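Local coordinates for protein SusD homolog (Bacteroides thetaiotaomicron VPI-5482, PDB 3IHV) that probably binds glycans at the outer membrane surface as a SusD-family lipoprotein, helping a Bacteroides cell capture sugars for uptake, at residues M126-L131 / E160-Y165. Sequence-based numbering, arbitrary orientation.
Sequences MFYFEL and EKVYEY
With CG trans to its main-chain nitrogen (chi1 -169°), the Tyr-165 ring reaches across to Tyr-128, whose own chi1 is -83°. The two rings form an offset edge-to-face pair, the edge of Tyr-165 directed at the face of Tyr-128, with centroids 5.3 Å apart and planes at 72°. Closest are Tyr-165 CE2 and Tyr-128 CE2, at 3.7 Å. Both phenols donate to one water, which lies 3.0 Å from Tyr-128 OH and 2.8 Å from Tyr-165 OH and ties the outer ends of the pair together; Tyr-128 OH is also hydrogen-bonded to the backbone N of Met-141. Val-162 comes in obliquely on the same side of the Tyr-128 ring as Tyr-165, its CG1 branch 4.0 Å from Tyr-128 CD1. One residue further along each helix, Phe-129 and Tyr-163 meet edge to edge: the phenol oxygen of Tyr-163 lies in the plane of the Phe-129 ring, 3.6 Å from Phe-129 CE1. Helix 195-210 packs against this second pair, and Trp-209 stacks on Tyr-163. Helices 107-135 and 159-176 run nearly antiparallel here, their local axes 9.6 Å apart, an antiparallel helix pairing characteristic of the TPR-like alpha-helical scaffold of SusD proteins.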
HETATM    1  N   MSE A 126      -8.266  -8.879   3.997  1.00  7.13           N
HETATM    2  CA  MSE A 126      -7.308  -8.048   3.277  1.00  6.68           C
HETATM    3  C   MSE A 126      -7.340  -8.404   1.769  1.00  7.19           C
HETATM    4  O   MSE A 126      -7.363  -7.506   0.920  1.00  7.53           O
HETATM    5  CB  MSE A 126      -5.903  -8.237   3.866  1.00  7.69           C
HETATM    6  CG  MSE A 126      -4.873  -7.333   3.253  1.00  9.09           C
HETATM    7 SE   MSE A 126      -3.230  -7.583   4.284  0.75  6.63          SE
HETATM    8  CE  MSE A 126      -1.872  -6.987   3.011  1.00 12.01           C
ATOM      9  N   PHE A 127      -7.358  -9.702   1.445  1.00  6.35           N
ATOM     10  CA  PHE A 127      -7.377 -10.138   0.037  1.00  6.64           C
ATOM     11  C   PHE A 127      -8.683  -9.708  -0.640  1.00  6.35           C
ATOM     12  O   PHE A 127      -8.667  -9.140  -1.744  1.00  6.56           O
ATOM     13  CB  PHE A 127      -7.220 -11.646  -0.110  1.00  5.91           C
ATOM     14  CG  PHE A 127      -5.954 -12.203   0.491  1.00  6.94           C
ATOM     15  CD1 PHE A 127      -4.778 -11.463   0.561  1.00  6.29           C
ATOM     16  CD2 PHE A 127      -5.950 -13.477   1.005  1.00  6.23           C
ATOM     17  CE1 PHE A 127      -3.619 -12.018   1.109  1.00  6.56           C
ATOM     18  CE2 PHE A 127      -4.817 -14.004   1.543  1.00  6.61           C
ATOM     19  CZ  PHE A 127      -3.667 -13.288   1.604  1.00  7.39           C
ATOM     20  N   TYR A 128      -9.807  -9.917   0.029  1.00  6.00           N
ATOM     21  CA  TYR A 128     -11.095  -9.460  -0.517  1.00  6.67           C
ATOM     22  C   TYR A 128     -11.185  -7.960  -0.622  1.00  7.02           C
ATOM     23  O   TYR A 128     -11.855  -7.450  -1.527  1.00  6.19           O
ATOM     24  CB  TYR A 128     -12.310  -9.998   0.220  1.00  7.22           C
ATOM     25  CG  TYR A 128     -12.704 -11.381  -0.219  1.00  6.50           C
ATOM     26  CD1 TYR A 128     -13.302 -11.595  -1.434  1.00  7.81           C
ATOM     27  CD2 TYR A 128     -12.461 -12.476   0.594  1.00  8.25           C
ATOM     28  CE1 TYR A 128     -13.655 -12.863  -1.849  1.00  6.66           C
ATOM     29  CE2 TYR A 128     -12.814 -13.741   0.188  1.00  8.47           C
ATOM     30  CZ  TYR A 128     -13.412 -13.923  -1.014  1.00  9.27           C
ATOM     31  OH  TYR A 128     -13.748 -15.197  -1.389  1.00 11.77           O
ATOM     32  N   PHE A 129     -10.534  -7.232   0.297  1.00  6.72           N
ATOM     33  CA  PHE A 129     -10.546  -5.779   0.219  1.00  6.96           C
ATOM     34  C   PHE A 129      -9.861  -5.333  -1.054  1.00  6.99           C
ATOM     35  O   PHE A 129     -10.362  -4.457  -1.743  1.00  7.76           O
ATOM     36  CB  PHE A 129      -9.848  -5.172   1.452  1.00  6.45           C
ATOM     37  CG  PHE A 129      -9.833  -3.648   1.473  1.00  8.17           C
ATOM     38  CD1 PHE A 129     -10.966  -2.919   1.163  1.00  6.42           C
ATOM     39  CD2 PHE A 129      -8.727  -2.964   1.876  1.00  8.58           C
ATOM     40  CE1 PHE A 129     -10.979  -1.550   1.190  1.00  7.17           C
ATOM     41  CE2 PHE A 129      -8.746  -1.558   1.919  1.00 10.35           C
ATOM     42  CZ  PHE A 129      -9.890  -0.873   1.597  1.00  9.25           C
ATOM     43  N   GLU A 130      -8.670  -5.879  -1.325  1.00  7.13           N
ATOM     44  CA  GLU A 130      -7.968  -5.558  -2.563  1.00  7.02           C
ATOM     45  C   GLU A 130      -8.830  -5.889  -3.775  1.00  6.57           C
ATOM     46  O   GLU A 130      -8.912  -5.088  -4.712  1.00  6.99           O
ATOM     47  CB  GLU A 130      -6.607  -6.260  -2.696  1.00  8.50           C
ATOM     48  CG  GLU A 130      -5.560  -5.808  -1.695  1.00  9.08           C
ATOM     49  CD  GLU A 130      -4.894  -4.462  -2.028  1.00 11.12           C
ATOM     50  OE1 GLU A 130      -5.525  -3.612  -2.689  1.00 10.23           O
ATOM     51  OE2 GLU A 130      -3.729  -4.241  -1.600  1.00 10.46           O
ATOM     52  N   LEU A 131      -9.451  -7.059  -3.766  1.00  5.99           N
ATOM     53  CA  LEU A 131     -10.295  -7.460  -4.900  1.00  5.28           C
ATOM     54  C   LEU A 131     -11.439  -6.489  -5.089  1.00  6.43           C
ATOM     55  O   LEU A 131     -11.680  -5.987  -6.193  1.00  6.95           O
ATOM     56  CB  LEU A 131     -10.886  -8.871  -4.735  1.00  5.20           C
ATOM     57  CG  LEU A 131      -9.991 -10.067  -5.026  1.00  7.91           C
ATOM     58  CD1 LEU A 131     -10.654 -11.383  -4.577  1.00  5.97           C
ATOM     59  CD2 LEU A 131      -9.650 -10.086  -6.548  1.00  3.98           C
ATOM     60  N   GLU A 160     -21.365  -4.520  -1.826  1.00  9.51           N
ATOM     61  CA  GLU A 160     -21.863  -4.410  -0.463  1.00 11.62           C
ATOM     62  C   GLU A 160     -21.768  -5.740   0.263  1.00 10.16           C
ATOM     63  O   GLU A 160     -21.427  -5.774   1.449  1.00 10.14           O
ATOM     64  CB  GLU A 160     -23.350  -4.021  -0.437  1.00 12.08           C
ATOM     65  CG  GLU A 160     -23.645  -2.655  -0.871  1.00 18.24           C
ATOM     66  CD  GLU A 160     -23.887  -2.478  -2.371  1.00 21.75           C
ATOM     67  OE1 GLU A 160     -23.527  -3.369  -3.156  1.00 16.53           O
ATOM     68  OE2 GLU A 160     -24.448  -1.397  -2.736  1.00 23.90           O
ATOM     69  N   LYS A 161     -22.039  -6.831  -0.454  1.00  9.73           N
ATOM     70  CA  LYS A 161     -21.956  -8.157   0.131  1.00  9.71           C
ATOM     71  C   LYS A 161     -20.505  -8.560   0.328  1.00  8.63           C
ATOM     72  O   LYS A 161     -20.222  -9.237   1.289  1.00  7.94           O
ATOM     73  CB  LYS A 161     -22.678  -9.211  -0.714  1.00 11.50           C
ATOM     74  CG  LYS A 161     -24.174  -9.009  -0.826  1.00 15.38           C
ATOM     75  CD  LYS A 161     -24.876  -8.801   0.528  1.00 20.80           C
ATOM     76  CE  LYS A 161     -24.805 -10.005   1.465  1.00 23.32           C
ATOM     77  NZ  LYS A 161     -25.399  -9.657   2.829  1.00 25.07           N
ATOM     78  N   VAL A 162     -19.595  -8.174  -0.571  1.00  6.65           N
ATOM     79  CA  VAL A 162     -18.183  -8.482  -0.362  1.00  6.97           C
ATOM     80  C   VAL A 162     -17.686  -7.679   0.858  1.00  7.03           C
ATOM     81  O   VAL A 162     -16.935  -8.216   1.699  1.00  6.91           O
ATOM     82  CB  VAL A 162     -17.367  -8.203  -1.613  1.00  6.29           C
ATOM     83  CG1 VAL A 162     -15.894  -8.511  -1.380  1.00  6.23           C
ATOM     84  CG2 VAL A 162     -17.930  -9.040  -2.801  1.00  6.04           C
ATOM     85  N   TYR A 163     -18.109  -6.411   0.984  1.00  8.04           N
ATOM     86  CA  TYR A 163     -17.733  -5.609   2.142  1.00  6.65           C
ATOM     87  C   TYR A 163     -18.237  -6.236   3.439  1.00  7.43           C
ATOM     88  O   TYR A 163     -17.536  -6.263   4.447  1.00  7.07           O
ATOM     89  CB  TYR A 163     -18.147  -4.121   2.031  1.00  7.43           C
ATOM     90  CG  TYR A 163     -17.102  -3.257   1.329  1.00  7.29           C
ATOM     91  CD1 TYR A 163     -15.896  -2.957   1.971  1.00  8.29           C
ATOM     92  CD2 TYR A 163     -17.283  -2.762   0.034  1.00  6.31           C
ATOM     93  CE1 TYR A 163     -14.935  -2.211   1.368  1.00  6.97           C
ATOM     94  CE2 TYR A 163     -16.341  -1.970  -0.559  1.00  7.73           C
ATOM     95  CZ  TYR A 163     -15.151  -1.691   0.100  1.00  8.53           C
ATOM     96  OH  TYR A 163     -14.134  -0.968  -0.463  1.00  7.34           O
ATOM     97  N   GLU A 164     -19.464  -6.709   3.446  1.00  7.85           N
ATOM     98  CA  GLU A 164     -19.979  -7.365   4.632  1.00  9.35           C
ATOM     99  C   GLU A 164     -19.155  -8.607   5.014  1.00  9.22           C
ATOM    100  O   GLU A 164     -18.923  -8.871   6.196  1.00  8.54           O
ATOM    101  CB  GLU A 164     -21.448  -7.672   4.368  1.00  9.46           C
ATOM    102  CG  GLU A 164     -22.140  -8.399   5.446  1.00 16.16           C
ATOM    103  CD  GLU A 164     -23.622  -8.521   5.154  1.00 21.98           C
ATOM    104  OE1 GLU A 164     -24.264  -9.443   5.714  1.00 25.67           O
ATOM    105  OE2 GLU A 164     -24.117  -7.708   4.331  1.00 25.02           O
ATOM    106  N   TYR A 165     -18.706  -9.352   4.013  1.00  8.21           N
ATOM    107  CA  TYR A 165     -17.877 -10.534   4.239  1.00  7.95           C
ATOM    108  C   TYR A 165     -16.517 -10.123   4.826  1.00  7.28           C
ATOM    109  O   TYR A 165     -16.068 -10.697   5.816  1.00  7.93           O
ATOM    110  CB  TYR A 165     -17.718 -11.267   2.924  1.00  7.93           C
ATOM    111  CG  TYR A 165     -17.123 -12.631   3.051  1.00  7.91           C
ATOM    112  CD1 TYR A 165     -17.917 -13.734   3.325  1.00 11.46           C
ATOM    113  CD2 TYR A 165     -15.783 -12.823   2.899  1.00 11.06           C
ATOM    114  CE1 TYR A 165     -17.352 -15.000   3.456  1.00  9.15           C
ATOM    115  CE2 TYR A 165     -15.222 -14.070   3.005  1.00 11.44           C
ATOM    116  CZ  TYR A 165     -16.000 -15.147   3.265  1.00 11.18           C
ATOM    117  OH  TYR A 165     -15.401 -16.379   3.353  1.00 10.21           O
TER
HETATM  118  O   HOH W   1     -13.795 -16.842   1.136  1.00 13.11           O